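PDB 4F06: extracellular ligand-binding receptor from Rhodopseudomonas palustris, which binds p-hydroxybenzoic acid and probably delivers it, as the solute-binding component of an ABC transporter, for uptake of lignin-derived aromatic compounds. Local coordinates for residues A[146-150]-A[151-155]; A[319-323]-A[324-328]; A[346-350]-A[351-355]. All blocks are in the same frame, centred on the assembly; numbering follows the deposited sequence. Where two conformers were deposited one is given.

Overall arrangement
All three contacts are sequence-local, so they follow one another along the chain and none nests within or crosses another. Contact 1 (146-155) comes first, turning the chain from strand 141-147 into helix 150-165 at the wall of a p-hydroxybenzoic acid pocket. Contact 2 (319-328) closes a tight hairpin between strands 319-322 and 327-329, across the centre of the chain from contact 1, their centres about 27 Å apart. Strand 327-329 then leads to its sheet neighbour 336-348, whose far end folds back in contact 3 (346-355) to start strand 351-363. The nearest atoms of contacts 2 and 3 lie about 11 Å apart, and all three contacts reach the same mixed sheet.

Contact 1 of 3, residues A[146-150]-A[151-155]; sequences VSDYG and PGIDA. With PHB (p-hydroxybenzoic acid), chain B; SO4 (sulfate ion), chain E.
Tyr149 and Pro151 meet at a strand-turn-helix junction, the first half of the beta-alpha-beta unit formed by strand 141-147, helix 150-165 and strand 169-176, and both line the p-hydroxybenzoic acid pocket. Tyr149 OH donates a hydrogen bond to O2' of the ligand carboxylate at 2.7 Å. One face of its ring receives the proline: CD of Pro151 stands 3.5 Å from the centroid of the Tyr149 ring, a CH-pi contact. The flat ring offers a face on which the pyrrolidine can lie. CG of Tyr149 lies between its own N and carbonyl carbon (chi1 76°), which turns the ring back toward Pro151 at the start of the helix. Proline also fits the first helical turn, where a missing N-H costs no helix bond.

Behind this first shell the backbone sets the positions. Tyr149 is the N-cap residue, and its O accepts the N-H of Ile153 at 3.0 Å; the next bond of the helix runs from Asp154 N to Gly150 O. Gly150 N makes weak bonds to a sulfate, probably from the crystallisation liquor. The absence of a side chain on Gly152 lets the helix press on the strand, its CA 3.3 Å from Ser147 O in a CA-H...O contact, while Val146 packs CG2 against the Gly152 carbonyl. Farther round the turn, Asp154 OD2 is hydrogen-bonded to Ser107 N. Asp154 OD1 accepts a bond at 2.9 Å from the oxygen of a water that also donates to Gly150 O.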
loop_
_atom_site.group_PDB
_atom_site.type_symbol
_atom_site.label_atom_id
_atom_site.label_comp_id
_atom_site.label_asym_id
_atom_site.label_seq_id
_atom_site.Cartn_x
_atom_site.Cartn_y
_atom_site.Cartn_z
ATOM N N VAL A 146 6.578 15.398 1.102
ATOM C CA VAL A 146 5.490 14.446 1.174
ATOM C C VAL A 146 4.194 15.086 0.747
ATOM O O VAL A 146 3.999 16.307 0.952
ATOM C CB VAL A 146 5.284 13.895 2.612
ATOM C CG1 VAL A 146 6.475 13.077 3.047
ATOM C CG2 VAL A 146 4.968 15.005 3.633
ATOM N N SER A 147 3.275 14.303 0.156
ATOM C CA SER A 147 1.937 14.837 -0.133
ATOM C C SER A 147 1.277 15.248 1.193
ATOM O O SER A 147 1.354 14.533 2.204
ATOM C CB SER A 147 1.096 13.817 -0.877
ATOM O OG SER A 147 1.702 13.554 -2.125
ATOM N N ASP A 148 0.536 16.356 1.139
ATOM C CA ASP A 148 -0.019 16.973 2.348
ATOM C C ASP A 148 -1.380 16.376 2.711
ATOM O O ASP A 148 -2.438 17.008 2.565
ATOM C CB ASP A 148 -0.165 18.473 2.100
ATOM C CG ASP A 148 -0.573 19.217 3.341
ATOM O OD1 ASP A 148 -0.405 18.688 4.463
ATOM O OD2 ASP A 148 -1.050 20.353 3.163
ATOM N N TYR A 149 -1.369 15.145 3.207
ATOM C CA TYR A 149 -2.563 14.526 3.797
ATOM C C TYR A 149 -2.084 13.360 4.659
ATOM O O TYR A 149 -0.890 13.113 4.776
ATOM C CB TYR A 149 -3.634 14.115 2.741
ATOM C CG TYR A 149 -3.338 12.853 1.919
ATOM C CD1 TYR A 149 -2.129 12.671 1.214
ATOM C CD2 TYR A 149 -4.314 11.885 1.798
ATOM C CE1 TYR A 149 -1.922 11.504 0.471
ATOM C CE2 TYR A 149 -4.106 10.723 1.055
ATOM C CZ TYR A 149 -2.898 10.544 0.411
ATOM O OH TYR A 149 -2.675 9.403 -0.337
ATOM N N GLY A 150 -3.022 12.615 5.245
ATOM C CA GLY A 150 -2.753 11.634 6.305
ATOM C C GLY A 150 -1.470 10.818 6.153
ATOM O O GLY A 150 -0.611 10.859 7.029
ATOM N N PRO A 151 -1.319 10.048 5.067
ATOM C CA PRO A 151 -0.185 9.126 5.008
ATOM C C PRO A 151 1.128 9.889 4.776
ATOM O O PRO A 151 2.187 9.428 5.210
ATOM C CB PRO A 151 -0.551 8.192 3.836
ATOM C CG PRO A 151 -1.483 9.011 2.987
ATOM C CD PRO A 151 -2.296 9.820 3.977
ATOM N N GLY A 152 1.080 11.045 4.099
ATOM C CA GLY A 152 2.295 11.858 3.951
ATOM C C GLY A 152 2.782 12.409 5.275
ATOM O O GLY A 152 3.981 12.428 5.561
ATOM N N ILE A 153 1.834 12.886 6.099
ATOM C CA ILE A 153 2.163 13.403 7.434
ATOM C C ILE A 153 2.743 12.278 8.311
ATOM O O ILE A 153 3.762 12.491 8.968
ATOM C CB ILE A 153 0.913 14.047 8.063
ATOM C CG1 ILE A 153 0.539 15.302 7.245
ATOM C CG2 ILE A 153 1.233 14.440 9.511
ATOM C CD1 ILE A 153 -0.850 15.883 7.509
ATOM N N ASP A 154 2.185 11.060 8.233
ATOM C CA ASP A 154 2.768 9.925 8.952
ATOM C C ASP A 154 4.215 9.682 8.461
ATOM O O ASP A 154 5.122 9.472 9.249
ATOM C CB ASP A 154 2.002 8.639 8.693
ATOM C CG ASP A 154 0.817 8.383 9.601
ATOM O OD1 ASP A 154 0.414 9.204 10.418
ATOM O OD2 ASP A 154 0.217 7.307 9.382
ATOM N N ALA A 155 4.426 9.671 7.152
ATOM C CA ALA A 155 5.768 9.387 6.599
ATOM C C ALA A 155 6.772 10.440 7.060
ATOM O O ALA A 155 7.905 10.115 7.437
ATOM C CB ALA A 155 5.754 9.340 5.067
HETATM C "C1'" PHB B . -3.308 6.460 1.215
HETATM O "O1'" PHB B . -3.285 5.979 2.356
HETATM O "O2'" PHB B . -4.089 7.418 0.885
HETATM C C1 PHB B . -2.333 5.927 0.212
HETATM C C2 PHB B . -1.132 5.331 0.639
HETATM C C3 PHB B . -0.212 4.886 -0.280
HETATM C C4 PHB B . -0.437 5.051 -1.630
HETATM C C5 PHB B . -1.605 5.641 -2.069
HETATM C C6 PHB B . -2.556 6.097 -1.164
HETATM O O4 PHB B . 0.456 4.678 -2.568
HETATM S S SO4 E . -6.782 13.205 5.219
HETATM O O1 SO4 E . -7.006 13.169 3.725
HETATM O O2 SO4 E . -8.025 13.768 5.794
HETATM O O3 SO4 E . -6.284 11.851 5.408
HETATM O O4 SO4 E . -5.652 14.068 5.558
HETATM O O HOH W 1 -1.431 11.377 9.702
#

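Contact 2 of 3, residues A[319-323]-A[324-328]; sequences KWVSP and RGEVS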
loop_
_atom_site.group_PDB
_atom_site.type_symbol
_atom_site.label_atom_id
_atom_site.label_comp_id
_atom_site.label_asym_id
_atom_site.label_seq_id
_atom_site.Cartn_x
_atom_site.Cartn_y
_atom_site.Cartn_z
ATOM N N LYS A 319 -1.059 -16.443 10.840
ATOM C CA LYS A 319 0.285 -16.377 10.205
ATOM C C LYS A 319 0.252 -17.201 8.918
ATOM O O LYS A 319 -0.324 -18.299 8.904
ATOM C CB LYS A 319 1.333 -16.960 11.132
ATOM C CG LYS A 319 1.473 -16.329 12.491
ATOM C CD LYS A 319 2.590 -16.952 13.347
ATOM C CE LYS A 319 2.598 -16.286 14.721
ATOM N NZ LYS A 319 3.858 -16.547 15.467
ATOM N N TRP A 320 0.872 -16.695 7.848
ATOM C CA TRP A 320 0.935 -17.467 6.608
ATOM C C TRP A 320 2.051 -16.935 5.735
ATOM O O TRP A 320 2.697 -15.936 6.073
ATOM C CB TRP A 320 -0.436 -17.486 5.881
ATOM C CG TRP A 320 -0.818 -16.140 5.252
ATOM C CD1 TRP A 320 -0.699 -15.768 3.914
ATOM C CD2 TRP A 320 -1.390 -14.969 5.936
ATOM N NE1 TRP A 320 -1.197 -14.494 3.719
ATOM C CE2 TRP A 320 -1.608 -13.949 4.920
ATOM C CE3 TRP A 320 -1.723 -14.667 7.283
ATOM C CZ2 TRP A 320 -2.133 -12.703 5.239
ATOM C CZ3 TRP A 320 -2.249 -13.404 7.570
ATOM C CH2 TRP A 320 -2.446 -12.447 6.563
ATOM N N VAL A 321 2.325 -17.627 4.632
ATOM C CA VAL A 321 3.285 -17.162 3.653
ATOM C C VAL A 321 2.545 -16.490 2.482
ATOM O O VAL A 321 1.800 -17.141 1.751
ATOM C CB VAL A 321 4.224 -18.270 3.126
ATOM C CG1 VAL A 321 5.316 -17.653 2.258
ATOM C CG2 VAL A 321 4.833 -19.092 4.281
ATOM N N SER A 322 2.664 -15.167 2.424
ATOM C CA SER A 322 2.113 -14.364 1.328
ATOM C C SER A 322 3.061 -14.424 0.130
ATOM O O SER A 322 4.252 -14.668 0.305
ATOM C CB SER A 322 2.002 -12.926 1.874
ATOM O OG SER A 322 1.713 -11.984 0.842
ATOM N N PRO A 323 2.588 -14.064 -1.064
ATOM C CA PRO A 323 3.525 -13.840 -2.175
ATOM C C PRO A 323 4.620 -12.838 -1.796
ATOM O O PRO A 323 5.728 -12.896 -2.338
ATOM C CB PRO A 323 2.620 -13.301 -3.284
ATOM C CG PRO A 323 1.306 -14.000 -3.005
ATOM C CD PRO A 323 1.177 -13.976 -1.501
ATOM N N ARG A 324 4.329 -11.913 -0.856
ATOM C CA ARG A 324 5.340 -10.891 -0.489
ATOM C C ARG A 324 6.417 -11.362 0.477
ATOM O O ARG A 324 7.426 -10.653 0.670
ATOM C CB ARG A 324 4.631 -9.662 0.116
ATOM C CG ARG A 324 4.221 -9.863 1.595
ATOM C CD ARG A 324 3.287 -8.742 2.083
ATOM N NE ARG A 324 1.911 -9.003 1.651
ATOM C CZ ARG A 324 0.904 -8.131 1.857
ATOM N NH1 ARG A 324 1.159 -6.935 2.410
ATOM N NH2 ARG A 324 -0.338 -8.464 1.440
ATOM N N GLY A 325 6.177 -12.498 1.176
ATOM C CA GLY A 325 7.013 -12.935 2.315
ATOM C C GLY A 325 6.117 -13.476 3.418
ATOM O O GLY A 325 4.887 -13.464 3.306
ATOM N N GLU A 326 6.727 -13.948 4.499
ATOM C CA GLU A 326 5.962 -14.396 5.682
ATOM C C GLU A 326 5.254 -13.204 6.309
ATOM O O GLU A 326 5.851 -12.123 6.429
ATOM C CB GLU A 326 6.915 -15.076 6.672
ATOM C CG GLU A 326 7.573 -16.301 6.062
ATOM C CD GLU A 326 8.283 -17.224 7.016
ATOM O OE1 GLU A 326 8.707 -16.807 8.118
ATOM O OE2 GLU A 326 8.456 -18.388 6.610
ATOM N N VAL A 327 3.988 -13.380 6.688
ATOM C CA VAL A 327 3.179 -12.286 7.257
ATOM C C VAL A 327 2.323 -12.810 8.386
ATOM O O VAL A 327 2.131 -14.020 8.544
ATOM C CB VAL A 327 2.276 -11.622 6.196
ATOM C CG1 VAL A 327 3.101 -10.952 5.101
ATOM C CG2 VAL A 327 1.266 -12.615 5.633
ATOM N N SER A 328 1.792 -11.888 9.181
ATOM C CA SER A 328 0.791 -12.260 10.172
ATOM C C SER A 328 -0.107 -11.082 10.452
ATOM O O SER A 328 0.286 -9.937 10.154
ATOM C CB SER A 328 1.460 -12.733 11.489
ATOM O OG SER A 328 2.284 -11.697 12.011
#
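Trp320 and Val327 face each other across a hydrogen-bonded antiparallel pair, and the methyl CG2 of Val327 sits over one face of the indole. It lies 3.4 Å from the centroid of the six-membered ring of Trp320, in a CH-pi contact. The tryptophan brings its ring over the partner strand because CG lies between its own N and carbonyl carbon (chi1 71°). The flat indole thus offers a whole face to a single methyl of the branched valine. The indole N-H is directed elsewhere, to Asp290 OD1 on helix 283-301.

Ser322, on the same face, meets Arg324 of the turn through polar atoms. Ser322 OG lies at the edge of the guanidinium, close to its plane, and accepts Arg324 NE at 3.1 Å; the backbone N of Arg324 also donates to this oxygen. A bend at chi3 (81°) helps fold the arginine back toward the serine. Asp290 OD2 bonds both Ser322 OG and Arg324 NH2, while Gln338 OE1 accepts from Arg324 NH1, so the buried guanidinium is gripped from several directions and its charge is probably balanced by the aspartate.

On the opposite face, Lys319 CG rests 3.7 Å from Ser328 CB. Gly325 adopts a positive phi (139°) that other residues tolerate poorly, completing the type I turn from Ser322 to Gly325 that closes this tight beta hairpin.

Contact 3 of 3, residues A[346-350]-A[351-355]; sequences EKVDG and KLINR
Glu346 and Arg355 cross on one face of a beta hairpin whose arms, strands 336-348 and 351-363, are joined by a type I' turn from Val348 to Lys351. The glutamate stretches out from the first strand until its carboxylate lies alongside the aliphatic stem of the arginine, Glu346 CD being 3.4 Å from Arg355 CB. The arginine, bent at chi2 (84°), doubles back to meet it. Long side chains suit this diagonal pairing, giving contact between the carboxylate end and the CB and CG of the arginine, and bringing opposite charges together. The carboxylate and guanidinium planes are nearly perpendicular, 87° apart, consistent with the single bond between them, with no paired, two-pronged bridge.

Lys351, at the other end of the hairpin, is occupied mainly through its backbone: its N donates to Val348 O at 3.0 Å and its O accepts the N-H of Val348, a reciprocal pair that closes the turn. Its extended side chain leads away from the first strand, as suits a lysine at an exposed turn. Gly350, at a positive phi of 82°, fits the second corner of the type I' turn, where glycine is readily accommodated. Between the two ends, Val348 CG2 packs 3.7 Å from Ile353 CD1, branched side chains that favour extended strands. On the opposite face of the hairpin, Lys347 and Leu352 pair, and Lys347 NZ forms a salt bridge with Glu244. The Glu346-Arg355 link itself runs from NH2 of Arg355 to the syn lone pair of Glu346 OE1, at 3.1 Å.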
loop_
_atom_site.group_PDB
_atom_site.type_symbol
_atom_site.label_atom_id
_atom_site.label_comp_id
_atom_site.label_asym_id
_atom_site.label_seq_id
_atom_site.Cartn_x
_atom_site.Cartn_y
_atom_site.Cartn_z
ATOM N N GLU A 346 16.627 -1.447 -11.042
ATOM C CA GLU A 346 17.683 -2.103 -11.808
ATOM C C GLU A 346 17.079 -2.619 -13.098
ATOM O O GLU A 346 15.897 -2.812 -13.196
ATOM C CB GLU A 346 18.244 -3.332 -11.050
ATOM C CG GLU A 346 18.978 -2.970 -9.786
ATOM C CD GLU A 346 19.675 -4.165 -9.152
ATOM O OE1 GLU A 346 19.636 -5.312 -9.725
ATOM O OE2 GLU A 346 20.284 -3.933 -8.078
ATOM N N LYS A 347 17.943 -2.887 -14.091
ATOM C CA LYS A 347 17.535 -3.518 -15.319
ATOM C C LYS A 347 18.047 -4.943 -15.257
ATOM O O LYS A 347 19.258 -5.169 -15.139
ATOM C CB LYS A 347 18.054 -2.776 -16.533
ATOM C CG LYS A 347 17.428 -3.338 -17.831
ATOM C CD LYS A 347 18.217 -3.111 -19.111
ATOM C CE LYS A 347 18.753 -1.716 -19.276
ATOM N NZ LYS A 347 19.320 -1.606 -20.663
ATOM N N VAL A 348 17.119 -5.902 -15.338
ATOM C CA VAL A 348 17.454 -7.336 -15.278
ATOM C C VAL A 348 16.734 -8.033 -16.435
ATOM O O VAL A 348 15.494 -7.910 -16.584
ATOM C CB VAL A 348 17.008 -7.948 -13.925
ATOM C CG1 VAL A 348 17.242 -9.447 -13.931
ATOM C CG2 VAL A 348 17.773 -7.288 -12.780
ATOM N N ASP A 349 17.505 -8.728 -17.284
ATOM C CA ASP A 349 16.948 -9.393 -18.485
ATOM C C ASP A 349 16.041 -8.460 -19.287
ATOM O O ASP A 349 14.948 -8.833 -19.702
ATOM C CB ASP A 349 16.212 -10.697 -18.138
ATOM C CG ASP A 349 17.115 -11.733 -17.523
ATOM O OD1 ASP A 349 18.352 -11.639 -17.695
ATOM O OD2 ASP A 349 16.586 -12.642 -16.850
ATOM N N GLY A 350 16.521 -7.238 -19.482
ATOM C CA GLY A 350 15.869 -6.268 -20.349
ATOM C C GLY A 350 14.712 -5.509 -19.713
ATOM O O GLY A 350 14.124 -4.650 -20.374
ATOM N N LYS A 351 14.385 -5.802 -18.445
ATOM C CA LYS A 351 13.220 -5.224 -17.783
ATOM C C LYS A 351 13.655 -4.364 -16.577
ATOM O O LYS A 351 14.519 -4.790 -15.805
ATOM C CB LYS A 351 12.313 -6.369 -17.289
ATOM C CG LYS A 351 11.075 -5.934 -16.566
ATOM C CD LYS A 351 10.217 -7.135 -16.188
ATOM C CE LYS A 351 8.933 -6.669 -15.509
ATOM N NZ LYS A 351 7.803 -7.646 -15.473
ATOM N N LEU A 352 13.043 -3.194 -16.394
ATOM C CA LEU A 352 13.216 -2.429 -15.154
ATOM C C LEU A 352 12.391 -3.019 -14.027
ATOM O O LEU A 352 11.203 -3.283 -14.200
ATOM C CB LEU A 352 12.841 -0.952 -15.386
ATOM C CG LEU A 352 13.744 -0.273 -16.410
ATOM C CD1 LEU A 352 13.155 1.052 -16.885
ATOM C CD2 LEU A 352 15.099 -0.004 -15.778
ATOM N N ILE A 353 13.052 -3.268 -12.893
ATOM C CA ILE A 353 12.452 -3.871 -11.729
ATOM C C ILE A 353 12.903 -3.132 -10.470
ATOM O O ILE A 353 13.889 -2.385 -10.473
ATOM C CB ILE A 353 12.837 -5.371 -11.584
ATOM C CG1 ILE A 353 14.331 -5.557 -11.222
ATOM C CG2 ILE A 353 12.431 -6.178 -12.825
ATOM C CD1 ILE A 353 14.645 -6.961 -10.747
ATOM N N ASN A 354 12.191 -3.355 -9.358
ATOM C CA ASN A 354 12.718 -2.971 -8.032
ATOM C C ASN A 354 13.407 -4.201 -7.473
ATOM O O ASN A 354 12.729 -5.130 -6.991
ATOM C CB ASN A 354 11.564 -2.505 -7.122
ATOM C CG ASN A 354 10.972 -1.189 -7.605
ATOM O OD1 ASN A 354 9.750 -1.091 -7.883
ATOM N ND2 ASN A 354 11.783 -0.195 -7.720
ATOM N N ARG A 355 14.743 -4.245 -7.558
ATOM C CA ARG A 355 15.461 -5.418 -7.083
ATOM C C ARG A 355 15.589 -5.330 -5.564
ATOM O O ARG A 355 16.133 -4.344 -5.055
ATOM C CB ARG A 355 16.861 -5.425 -7.686
ATOM C CG ARG A 355 17.717 -6.651 -7.265
ATOM C CD ARG A 355 17.360 -7.813 -8.198
ATOM N NE ARG A 355 18.124 -9.024 -8.004
ATOM C CZ ARG A 355 19.313 -9.296 -8.536
ATOM N NH1 ARG A 355 19.883 -10.478 -8.248
ATOM N NH2 ARG A 355 19.931 -8.420 -9.344
#